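Local coordinates for 401aa long hypothetical glucose-1-phosphate thymidylyltransferase (Sulfolobus tokodaii, PDB 2GGO), which probably acts as a bifunctional enzyme in the synthesis of UDP-N-acetylglucosamine and UDP-N-acetylgalactosamine, joining a nucleotidyltransferase domain to a hexapeptide-repeat domain, at residues K23-K31 with I215-L223; L163-I174 with L184-H195. All blocks are in the same frame, centred on the assembly; numbering follows the deposited sequence.

Overall arrangement
Both contacts lie in the nucleotidyltransferase part of the chain, with their centres 33 Å apart and their nearest atoms about 13 Å apart, and they hold different elements. Contact 1 is near the middle of the molecule, where all nine touching residues are buried; it fastens the 23-31 segment to helix 212-225, close to the left-handed beta-helix. Contact 2 is peripheral and partly buried, joining helices 166-173 and 184-194, neighbours along the chain. Their chemistry follows their places. In contact 1 one buried asparagine bonds to main-chain atoms, with small apolar contacts around it. Contact 2 buries about twice the area, 750 against 377 Å², through interlocking side chains and a tyrosine-aspartate bond at its outer edge.

Contact 1 (K23-K31 with I215-L223); sequences KAFVPILSK and IIDVNKWAL
With chi1 at -100° and chi2 at -82°, Asn219 turns its amide from the helix toward the main chain of Pro27, Ile28 and Leu29. The two ends of the amide do different work: ND2 donates to Pro27 O at 3.0 Å, and OD1 accepts from Leu29 N at 2.7 Å with an N-H...O angle of 166°. ND2 also donates to Ile215 O one helical turn back, 2.9 Å away, and both of its acceptors lie close to the amide plane. Three bonds therefore fix the rotation of this buried group.

Apolar pairs flank the amide. On Ile28, CG2 stands anti to the backbone N and presses on Ala222 CB at 3.5 Å, tighter than usual carbon contact, while CG1 meets Val218 CG2 at 4.0 Å. Leu29 sends CD1 to Ala222 CB at 3.9 Å, and Val26 CG1 lies 3.9 Å from Ile215 CD1.

The amide thus binds main-chain atoms just before and inside the type II' turn Ile28-Lys31, which links strands 27-28 and 31-32. Leu33 of helix 33-43 packs on Ile28, Met207 of strand 206-208 on Val218, and Tyr264 of beta-helix strand 263-265 touches both Leu29 and Leu223.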
loop_
_atom_site.group_PDB
_atom_site.type_symbol
_atom_site.label_atom_id
_atom_site.label_comp_id
_atom_site.label_asym_id
_atom_site.label_seq_id
_atom_site.Cartn_x
_atom_site.Cartn_y
_atom_site.Cartn_z
ATOM N N LYS A 23 -0.283 4.465 6.561
ATOM C CA LYS A 23 -0.292 3.758 5.254
ATOM C C LYS A 23 -0.276 4.622 4.013
ATOM O O LYS A 23 0.117 4.149 2.954
ATOM C CB LYS A 23 -1.430 2.767 5.107
ATOM C CG LYS A 23 -2.486 2.926 6.161
ATOM C CD LYS A 23 -3.878 2.996 5.516
ATOM C CE LYS A 23 -4.926 3.503 6.540
ATOM N NZ LYS A 23 -6.261 2.827 6.370
ATOM N N ALA A 24 -0.728 5.875 4.138
ATOM C CA ALA A 24 -0.814 6.789 2.990
ATOM C C ALA A 24 0.565 7.036 2.455
ATOM O O ALA A 24 0.736 7.440 1.302
ATOM C CB ALA A 24 -1.440 8.112 3.443
ATOM N N PHE A 25 1.568 6.784 3.292
ATOM C CA PHE A 25 2.976 7.032 2.898
ATOM C C PHE A 25 3.783 5.791 2.454
ATOM O O PHE A 25 4.948 5.892 2.216
ATOM C CB PHE A 25 3.695 7.847 3.969
ATOM C CG PHE A 25 3.189 9.240 4.060
ATOM C CD1 PHE A 25 3.641 10.209 3.151
ATOM C CD2 PHE A 25 2.227 9.577 4.993
ATOM C CE1 PHE A 25 3.142 11.498 3.193
ATOM C CE2 PHE A 25 1.712 10.859 5.037
ATOM C CZ PHE A 25 2.178 11.825 4.136
ATOM N N VAL A 26 3.139 4.647 2.358
ATOM C CA VAL A 26 3.736 3.439 1.770
ATOM C C VAL A 26 4.270 3.824 0.390
ATOM O O VAL A 26 3.497 4.404 -0.400
ATOM C CB VAL A 26 2.684 2.318 1.648
ATOM C CG1 VAL A 26 3.108 1.231 0.662
ATOM C CG2 VAL A 26 2.441 1.678 2.970
ATOM N N PRO A 27 5.580 3.515 0.085
ATOM C CA PRO A 27 6.079 3.876 -1.225
ATOM C C PRO A 27 5.698 2.880 -2.333
ATOM O O PRO A 27 5.556 1.651 -2.129
ATOM C CB PRO A 27 7.599 3.969 -1.026
ATOM C CG PRO A 27 7.904 3.075 0.059
ATOM C CD PRO A 27 6.641 2.832 0.868
ATOM N N ILE A 28 5.457 3.455 -3.495
ATOM C CA ILE A 28 5.284 2.711 -4.707
ATOM C C ILE A 28 6.401 3.296 -5.536
ATOM O O ILE A 28 6.396 4.510 -5.822
ATOM C CB ILE A 28 3.917 2.991 -5.333
ATOM C CG1 ILE A 28 2.820 2.622 -4.344
ATOM C CG2 ILE A 28 3.777 2.209 -6.640
ATOM C CD1 ILE A 28 1.603 3.414 -4.552
ATOM N N LEU A 29 7.389 2.464 -5.865
ATOM C CA LEU A 29 8.650 2.940 -6.408
ATOM C C LEU A 29 9.099 4.087 -5.523
ATOM O O LEU A 29 9.054 3.981 -4.295
ATOM C CB LEU A 29 8.489 3.357 -7.874
ATOM C CG LEU A 29 7.970 2.272 -8.814
ATOM C CD1 LEU A 29 7.856 2.758 -10.251
ATOM C CD2 LEU A 29 8.818 0.996 -8.755
ATOM N N SER A 30 9.442 5.222 -6.101
ATOM C CA SER A 30 10.009 6.268 -5.289
ATOM C C SER A 30 9.055 7.183 -4.521
ATOM O O SER A 30 9.531 8.048 -3.788
ATOM C CB SER A 30 10.890 7.131 -6.169
ATOM O OG SER A 30 10.092 8.021 -6.930
ATOM N N LYS A 31 7.733 7.058 -4.654
ATOM C CA LYS A 31 6.885 8.047 -3.970
ATOM C C LYS A 31 5.739 7.441 -3.217
ATOM O O LYS A 31 5.282 6.353 -3.569
ATOM C CB LYS A 31 6.480 9.235 -4.888
ATOM C CG LYS A 31 5.571 8.922 -6.044
ATOM C CD LYS A 31 5.671 9.954 -7.174
ATOM C CE LYS A 31 4.624 9.608 -8.259
ATOM N NZ LYS A 31 4.463 10.581 -9.380
ATOM N N ILE A 215 1.834 -4.504 -0.918
ATOM C CA ILE A 215 2.932 -3.585 -1.244
ATOM C C ILE A 215 3.830 -4.120 -2.378
ATOM O O ILE A 215 4.324 -3.361 -3.234
ATOM C CB ILE A 215 3.763 -3.244 0.030
ATOM C CG1 ILE A 215 2.843 -2.818 1.177
ATOM C CG2 ILE A 215 4.864 -2.224 -0.289
ATOM C CD1 ILE A 215 3.577 -2.190 2.401
ATOM N N ILE A 216 4.045 -5.441 -2.373
ATOM C CA ILE A 216 4.735 -6.096 -3.494
ATOM C C ILE A 216 3.863 -6.027 -4.770
ATOM O O ILE A 216 4.293 -5.557 -5.784
ATOM C CB ILE A 216 5.208 -7.548 -3.182
ATOM C CG1 ILE A 216 6.067 -7.559 -1.888
ATOM C CG2 ILE A 216 6.130 -7.960 -4.290
ATOM C CD1 ILE A 216 6.231 -8.958 -1.139
ATOM N N ASP A 217 2.649 -6.516 -4.697
ATOM C CA ASP A 217 1.673 -6.342 -5.760
ATOM C C ASP A 217 1.774 -4.951 -6.440
ATOM O O ASP A 217 2.198 -4.861 -7.611
ATOM C CB ASP A 217 0.268 -6.577 -5.179
ATOM C CG ASP A 217 0.083 -7.969 -4.662
ATOM O OD1 ASP A 217 0.947 -8.805 -4.978
ATOM O OD2 ASP A 217 -0.896 -8.259 -3.923
ATOM N N VAL A 218 1.456 -3.858 -5.745
ATOM C CA VAL A 218 1.445 -2.562 -6.509
ATOM C C VAL A 218 2.793 -2.089 -7.031
ATOM O O VAL A 218 2.914 -1.379 -8.068
ATOM C CB VAL A 218 0.715 -1.393 -5.757
ATOM C CG1 VAL A 218 -0.689 -1.796 -5.448
ATOM C CG2 VAL A 218 1.416 -1.123 -4.459
ATOM N N ASN A 219 3.854 -2.439 -6.324
ATOM C CA ASN A 219 5.160 -1.937 -6.730
ATOM C C ASN A 219 5.559 -2.709 -7.945
ATOM O O ASN A 219 6.209 -2.159 -8.835
ATOM C CB ASN A 219 6.172 -2.175 -5.588
ATOM C CG ASN A 219 6.430 -0.978 -4.780
ATOM O OD1 ASN A 219 7.220 -0.133 -5.149
ATOM N ND2 ASN A 219 5.785 -0.881 -3.634
ATOM N N LYS A 220 5.131 -3.976 -8.024
ATOM C CA LYS A 220 5.406 -4.765 -9.243
ATOM C C LYS A 220 4.656 -4.169 -10.416
ATOM O O LYS A 220 5.243 -3.815 -11.435
ATOM C CB LYS A 220 5.004 -6.210 -9.051
ATOM C CG LYS A 220 6.007 -7.060 -8.264
ATOM C CD LYS A 220 5.475 -8.437 -8.164
ATOM C CE LYS A 220 5.704 -9.185 -9.494
ATOM N NZ LYS A 220 5.184 -10.531 -9.225
ATOM N N TRP A 221 3.353 -3.977 -10.240
ATOM C CA TRP A 221 2.583 -3.263 -11.280
ATOM C C TRP A 221 3.239 -1.954 -11.760
ATOM O O TRP A 221 3.473 -1.735 -12.948
ATOM C CB TRP A 221 1.160 -2.999 -10.814
ATOM C CG TRP A 221 0.329 -2.570 -11.992
ATOM C CD1 TRP A 221 -0.332 -3.388 -12.869
ATOM C CD2 TRP A 221 0.134 -1.226 -12.464
ATOM N NE1 TRP A 221 -0.945 -2.629 -13.843
ATOM C CE2 TRP A 221 -0.668 -1.303 -13.619
ATOM C CE3 TRP A 221 0.541 0.034 -12.008
ATOM C CZ2 TRP A 221 -1.081 -0.156 -14.317
ATOM C CZ3 TRP A 221 0.157 1.144 -12.692
ATOM C CH2 TRP A 221 -0.646 1.055 -13.845
ATOM N N ALA A 222 3.530 -1.069 -10.832
ATOM C CA ALA A 222 4.152 0.185 -11.166
ATOM C C ALA A 222 5.473 0.082 -11.933
ATOM O O ALA A 222 5.772 0.928 -12.791
ATOM C CB ALA A 222 4.336 1.037 -9.872
ATOM N N LEU A 223 6.300 -0.899 -11.555
ATOM C CA LEU A 223 7.588 -1.103 -12.191
ATOM C C LEU A 223 7.318 -1.480 -13.632
ATOM O O LEU A 223 7.965 -0.968 -14.564
ATOM C CB LEU A 223 8.408 -2.197 -11.454
ATOM C CG LEU A 223 9.793 -2.444 -12.050
ATOM C CD1 LEU A 223 10.525 -1.137 -12.352
ATOM C CD2 LEU A 223 10.585 -3.320 -11.099
#

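Contact 2 (L163-I174 with L184-H195); sequences LNSDIFTYLDKI and LTDAINLMAKDH
Two consecutive helices of the nucleotidyltransferase domain, 166-173 and 184-194, pack here by knobs-into-holes; their axes come within 8.2 Å, with 112° between their N-to-C directions. Tyr170 is one knob, set among Ala187, Leu190, Met191 and Asp194. One face of its ring is covered by Met191, whose CB is 3.8 Å from the ring centroid and only 11° off the normal, a CH-pi contact; the sulfur stands obliquely in a Met-aromatic contact. Leu190 CB approaches Tyr170 CD2 to 3.5 Å. Ile167 is the second knob, among Leu184, Ala187, Ile188 and Met191: with CG1 anti to the backbone N (chi1 -158°), CD1 lies 4.0 Å from Ile188 CG1. Farther along, Ile174 CD1 rests 3.7 Å from Leu190 CD2. Leu184 also touches the core strand 155-164 at Tyr161, and its backbone N bonds to Thr80, which probably binds the sugar phosphate.

At the exposed end, Tyr170 OH donates to Asp194 OD2 at 2.8 Å, from above the carboxylate plane, with His195 ND1 3.1 Å from the same hydroxyl. Many apolar pairs against one hydrogen bond make the interface mainly apolar, and the tyrosine joins its apolar part to its polar edge; the carboxylate's hold on the hydroxyl probably limits movement of the ring.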
loop_
_atom_site.group_PDB
_atom_site.type_symbol
_atom_site.label_atom_id
_atom_site.label_comp_id
_atom_site.label_asym_id
_atom_site.label_seq_id
_atom_site.Cartn_x
_atom_site.Cartn_y
_atom_site.Cartn_z
ATOM N N LEU A 163 -20.162 12.535 -4.094
ATOM C CA LEU A 163 -21.371 12.599 -3.290
ATOM C C LEU A 163 -21.757 14.044 -3.077
ATOM O O LEU A 163 -20.888 14.919 -2.908
ATOM C CB LEU A 163 -21.188 11.892 -1.935
ATOM C CG LEU A 163 -20.759 10.414 -1.903
ATOM C CD1 LEU A 163 -20.447 9.996 -0.502
ATOM C CD2 LEU A 163 -21.780 9.475 -2.517
ATOM N N ASN A 164 -23.067 14.280 -3.130
ATOM C CA ASN A 164 -23.635 15.593 -2.822
ATOM C C ASN A 164 -24.031 15.708 -1.342
ATOM O O ASN A 164 -24.188 14.693 -0.656
ATOM C CB ASN A 164 -24.807 15.882 -3.746
ATOM C CG ASN A 164 -24.528 15.465 -5.167
ATOM O OD1 ASN A 164 -23.531 15.867 -5.763
ATOM N ND2 ASN A 164 -25.403 14.642 -5.716
ATOM N N SER A 165 -24.171 16.936 -0.854
ATOM C CA SER A 165 -24.468 17.187 0.554
ATOM C C SER A 165 -25.679 16.405 1.135
ATOM O O SER A 165 -25.865 16.373 2.353
ATOM C CB SER A 165 -24.610 18.694 0.788
ATOM O OG SER A 165 -25.257 19.314 -0.315
ATOM N N ASP A 166 -26.482 15.766 0.280
ATOM C CA ASP A 166 -27.554 14.853 0.724
ATOM C C ASP A 166 -27.029 13.676 1.513
ATOM O O ASP A 166 -27.800 12.993 2.182
ATOM C CB ASP A 166 -28.305 14.247 -0.455
ATOM C CG ASP A 166 -28.598 15.242 -1.524
ATOM O OD1 ASP A 166 -28.779 16.431 -1.170
ATOM O OD2 ASP A 166 -28.639 14.828 -2.712
ATOM N N ILE A 167 -25.735 13.399 1.399
ATOM C CA ILE A 167 -25.168 12.283 2.119
ATOM C C ILE A 167 -25.308 12.452 3.644
ATOM O O ILE A 167 -25.551 11.467 4.354
ATOM C CB ILE A 167 -23.699 11.981 1.706
ATOM C CG1 ILE A 167 -23.334 10.526 2.059
ATOM C CG2 ILE A 167 -22.708 12.978 2.339
ATOM C CD1 ILE A 167 -24.346 9.466 1.582
ATOM N N PHE A 168 -25.191 13.694 4.129
ATOM C CA PHE A 168 -25.210 13.971 5.573
ATOM C C PHE A 168 -26.528 13.561 6.230
ATOM O O PHE A 168 -26.542 13.003 7.327
ATOM C CB PHE A 168 -24.887 15.437 5.845
ATOM C CG PHE A 168 -23.564 15.875 5.282
ATOM C CD1 PHE A 168 -22.368 15.449 5.865
ATOM C CD2 PHE A 168 -23.508 16.711 4.161
ATOM C CE1 PHE A 168 -21.133 15.855 5.339
ATOM C CE2 PHE A 168 -22.281 17.121 3.625
ATOM C CZ PHE A 168 -21.093 16.697 4.221
ATOM N N THR A 169 -27.624 13.818 5.529
ATOM C CA THR A 169 -28.944 13.393 5.957
ATOM C C THR A 169 -28.987 11.911 6.368
ATOM O O THR A 169 -29.353 11.593 7.506
ATOM C CB THR A 169 -29.979 13.687 4.860
ATOM O OG1 THR A 169 -29.964 15.089 4.575
ATOM C CG2 THR A 169 -31.380 13.280 5.300
ATOM N N TYR A 170 -28.596 11.021 5.456
ATOM C CA TYR A 170 -28.656 9.573 5.701
ATOM C C TYR A 170 -27.552 9.083 6.638
ATOM O O TYR A 170 -27.598 7.946 7.106
ATOM C CB TYR A 170 -28.629 8.782 4.383
ATOM C CG TYR A 170 -29.662 9.234 3.386
ATOM C CD1 TYR A 170 -29.444 10.366 2.598
ATOM C CD2 TYR A 170 -30.861 8.545 3.230
ATOM C CE1 TYR A 170 -30.393 10.811 1.678
ATOM C CE2 TYR A 170 -31.825 8.976 2.305
ATOM C CZ TYR A 170 -31.579 10.113 1.532
ATOM O OH TYR A 170 -32.506 10.560 0.617
ATOM N N LEU A 171 -26.568 9.939 6.906
ATOM C CA LEU A 171 -25.473 9.603 7.817
ATOM C C LEU A 171 -25.949 9.635 9.266
ATOM O O LEU A 171 -25.448 8.889 10.120
ATOM C CB LEU A 171 -24.293 10.567 7.638
ATOM C CG LEU A 171 -23.101 10.203 6.741
ATOM C CD1 LEU A 171 -22.238 11.443 6.469
ATOM C CD2 LEU A 171 -22.259 9.069 7.342
ATOM N N ASP A 172 -26.908 10.518 9.528
ATOM C CA ASP A 172 -27.530 10.641 10.840
ATOM C C ASP A 172 -28.596 9.572 11.009
ATOM O O ASP A 172 -28.681 8.928 12.057
ATOM C CB ASP A 172 -28.159 12.027 11.003
ATOM C CG ASP A 172 -27.154 13.148 10.838
ATOM O OD1 ASP A 172 -27.103 14.021 11.727
ATOM O OD2 ASP A 172 -26.411 13.156 9.829
ATOM N N LYS A 173 -29.403 9.391 9.964
ATOM C CA LYS A 173 -30.484 8.406 9.961
ATOM C C LYS A 173 -29.941 6.982 10.083
ATOM O O LYS A 173 -30.638 6.091 10.574
ATOM C CB LYS A 173 -31.373 8.555 8.716
ATOM C CG LYS A 173 -31.985 9.955 8.529
ATOM C CD LYS A 173 -33.388 9.911 7.917
ATOM C CE LYS A 173 -33.423 9.267 6.524
ATOM N NZ LYS A 173 -32.892 10.162 5.451
ATOM N N ILE A 174 -28.695 6.783 9.652
ATOM C CA ILE A 174 -28.013 5.488 9.776
ATOM C C ILE A 174 -27.513 5.216 11.207
ATOM O O ILE A 174 -26.713 5.983 11.764
ATOM C CB ILE A 174 -26.902 5.287 8.661
ATOM C CG1 ILE A 174 -27.415 4.369 7.535
ATOM C CG2 ILE A 174 -25.552 4.796 9.222
ATOM C CD1 ILE A 174 -27.872 2.958 7.965
ATOM N N LEU A 184 -19.785 4.294 5.691
ATOM C CA LEU A 184 -20.326 5.116 4.642
ATOM C C LEU A 184 -21.392 4.330 3.906
ATOM O O LEU A 184 -22.546 4.746 3.868
ATOM C CB LEU A 184 -19.230 5.608 3.695
ATOM C CG LEU A 184 -19.503 6.846 2.829
ATOM C CD1 LEU A 184 -20.478 7.834 3.462
ATOM C CD2 LEU A 184 -18.197 7.532 2.523
ATOM N N THR A 185 -21.015 3.176 3.367
ATOM C CA THR A 185 -21.917 2.359 2.547
ATOM C C THR A 185 -23.366 2.244 3.057
ATOM O O THR A 185 -24.297 2.188 2.256
ATOM C CB THR A 185 -21.336 0.948 2.297
ATOM O OG1 THR A 185 -20.796 0.422 3.515
ATOM C CG2 THR A 185 -20.235 1.009 1.259
ATOM N N ASP A 186 -23.549 2.212 4.379
ATOM C CA ASP A 186 -24.877 2.143 5.001
ATOM C C ASP A 186 -25.735 3.305 4.563
ATOM O O ASP A 186 -26.866 3.110 4.110
ATOM C CB ASP A 186 -24.756 2.182 6.522
ATOM C CG ASP A 186 -24.301 0.863 7.115
ATOM O OD1 ASP A 186 -24.448 -0.186 6.441
ATOM O OD2 ASP A 186 -23.799 0.887 8.266
ATOM N N ALA A 187 -25.173 4.505 4.720
ATOM C CA ALA A 187 -25.807 5.770 4.351
ATOM C C ALA A 187 -26.060 5.880 2.847
ATOM O O ALA A 187 -27.087 6.408 2.420
ATOM C CB ALA A 187 -24.962 6.939 4.839
ATOM N N ILE A 188 -25.122 5.378 2.050
ATOM C CA ILE A 188 -25.261 5.351 0.593
ATOM C C ILE A 188 -26.396 4.412 0.180
ATOM O O ILE A 188 -27.005 4.587 -0.887
ATOM C CB ILE A 188 -23.917 4.950 -0.123
ATOM C CG1 ILE A 188 -22.912 6.113 -0.086
ATOM C CG2 ILE A 188 -24.167 4.490 -1.566
ATOM C CD1 ILE A 188 -21.516 5.760 -0.578
ATOM N N ASN A 189 -26.683 3.426 1.031
ATOM C CA ASN A 189 -27.694 2.419 0.722
ATOM C C ASN A 189 -29.144 2.867 0.890
ATOM O O ASN A 189 -30.004 2.482 0.089
ATOM C CB ASN A 189 -27.406 1.109 1.445
ATOM C CG ASN A 189 -26.760 0.089 0.537
ATOM O OD1 ASN A 189 -26.028 -0.785 0.987
ATOM N ND2 ASN A 189 -27.028 0.199 -0.757
ATOM N N LEU A 190 -29.400 3.691 1.907
ATOM C CA LEU A 190 -30.693 4.370 2.058
ATOM C C LEU A 190 -30.900 5.427 0.969
ATOM O O LEU A 190 -31.983 5.528 0.394
ATOM C CB LEU A 190 -30.831 5.048 3.432
ATOM C CG LEU A 190 -30.059 4.679 4.705
ATOM C CD1 LEU A 190 -30.390 5.746 5.747
ATOM C CD2 LEU A 190 -30.336 3.252 5.231
ATOM N N MET A 191 -29.858 6.214 0.708
ATOM C CA MET A 191 -29.890 7.256 -0.316
ATOM C C MET A 191 -30.183 6.679 -1.698
ATOM O O MET A 191 -30.923 7.277 -2.471
ATOM C CB MET A 191 -28.577 8.052 -0.324
ATOM C CG MET A 191 -28.616 9.330 -1.174
ATOM S SD MET A 191 -27.035 10.196 -1.362
ATOM C CE MET A 191 -26.178 9.108 -2.490
ATOM N N ALA A 192 -29.612 5.510 -1.989
ATOM C CA ALA A 192 -29.818 4.822 -3.270
ATOM C C ALA A 192 -31.287 4.430 -3.514
ATOM O O ALA A 192 -31.688 4.156 -4.656
ATOM C CB ALA A 192 -28.897 3.593 -3.383
ATOM N N LYS A 193 -32.080 4.403 -2.440
ATOM C CA LYS A 193 -33.515 4.130 -2.545
ATOM C C LYS A 193 -34.296 5.358 -3.012
ATOM O O LYS A 193 -35.153 5.258 -3.903
ATOM C CB LYS A 193 -34.063 3.584 -1.226
ATOM C CG LYS A 193 -33.429 2.250 -0.832
ATOM C CD LYS A 193 -33.556 1.219 -1.963
ATOM C CE LYS A 193 -32.356 0.273 -2.037
ATOM N NZ LYS A 193 -32.344 -0.460 -3.358
ATOM N N ASP A 194 -33.975 6.514 -2.433
ATOM C CA ASP A 194 -34.600 7.788 -2.808
ATOM C C ASP A 194 -33.888 8.372 -4.031
ATOM O O ASP A 194 -34.515 8.687 -5.057
ATOM C CB ASP A 194 -34.531 8.788 -1.641
ATOM C CG ASP A 194 -34.653 8.118 -0.265
ATOM O OD1 ASP A 194 -34.678 6.864 -0.179
ATOM O OD2 ASP A 194 -34.713 8.859 0.747
ATOM N N HIS A 195 -32.566 8.503 -3.905
ATOM C CA HIS A 195 -31.751 9.120 -4.934
ATOM C C HIS A 195 -31.148 8.110 -5.883
ATOM O O HIS A 195 -30.826 6.967 -5.510
ATOM C CB HIS A 195 -30.648 9.966 -4.315
ATOM C CG HIS A 195 -31.155 11.178 -3.606
ATOM N ND1 HIS A 195 -31.523 11.161 -2.278
ATOM C CD2 HIS A 195 -31.362 12.442 -4.041
ATOM C CE1 HIS A 195 -31.934 12.366 -1.923
ATOM N NE2 HIS A 195 -31.840 13.162 -2.974
#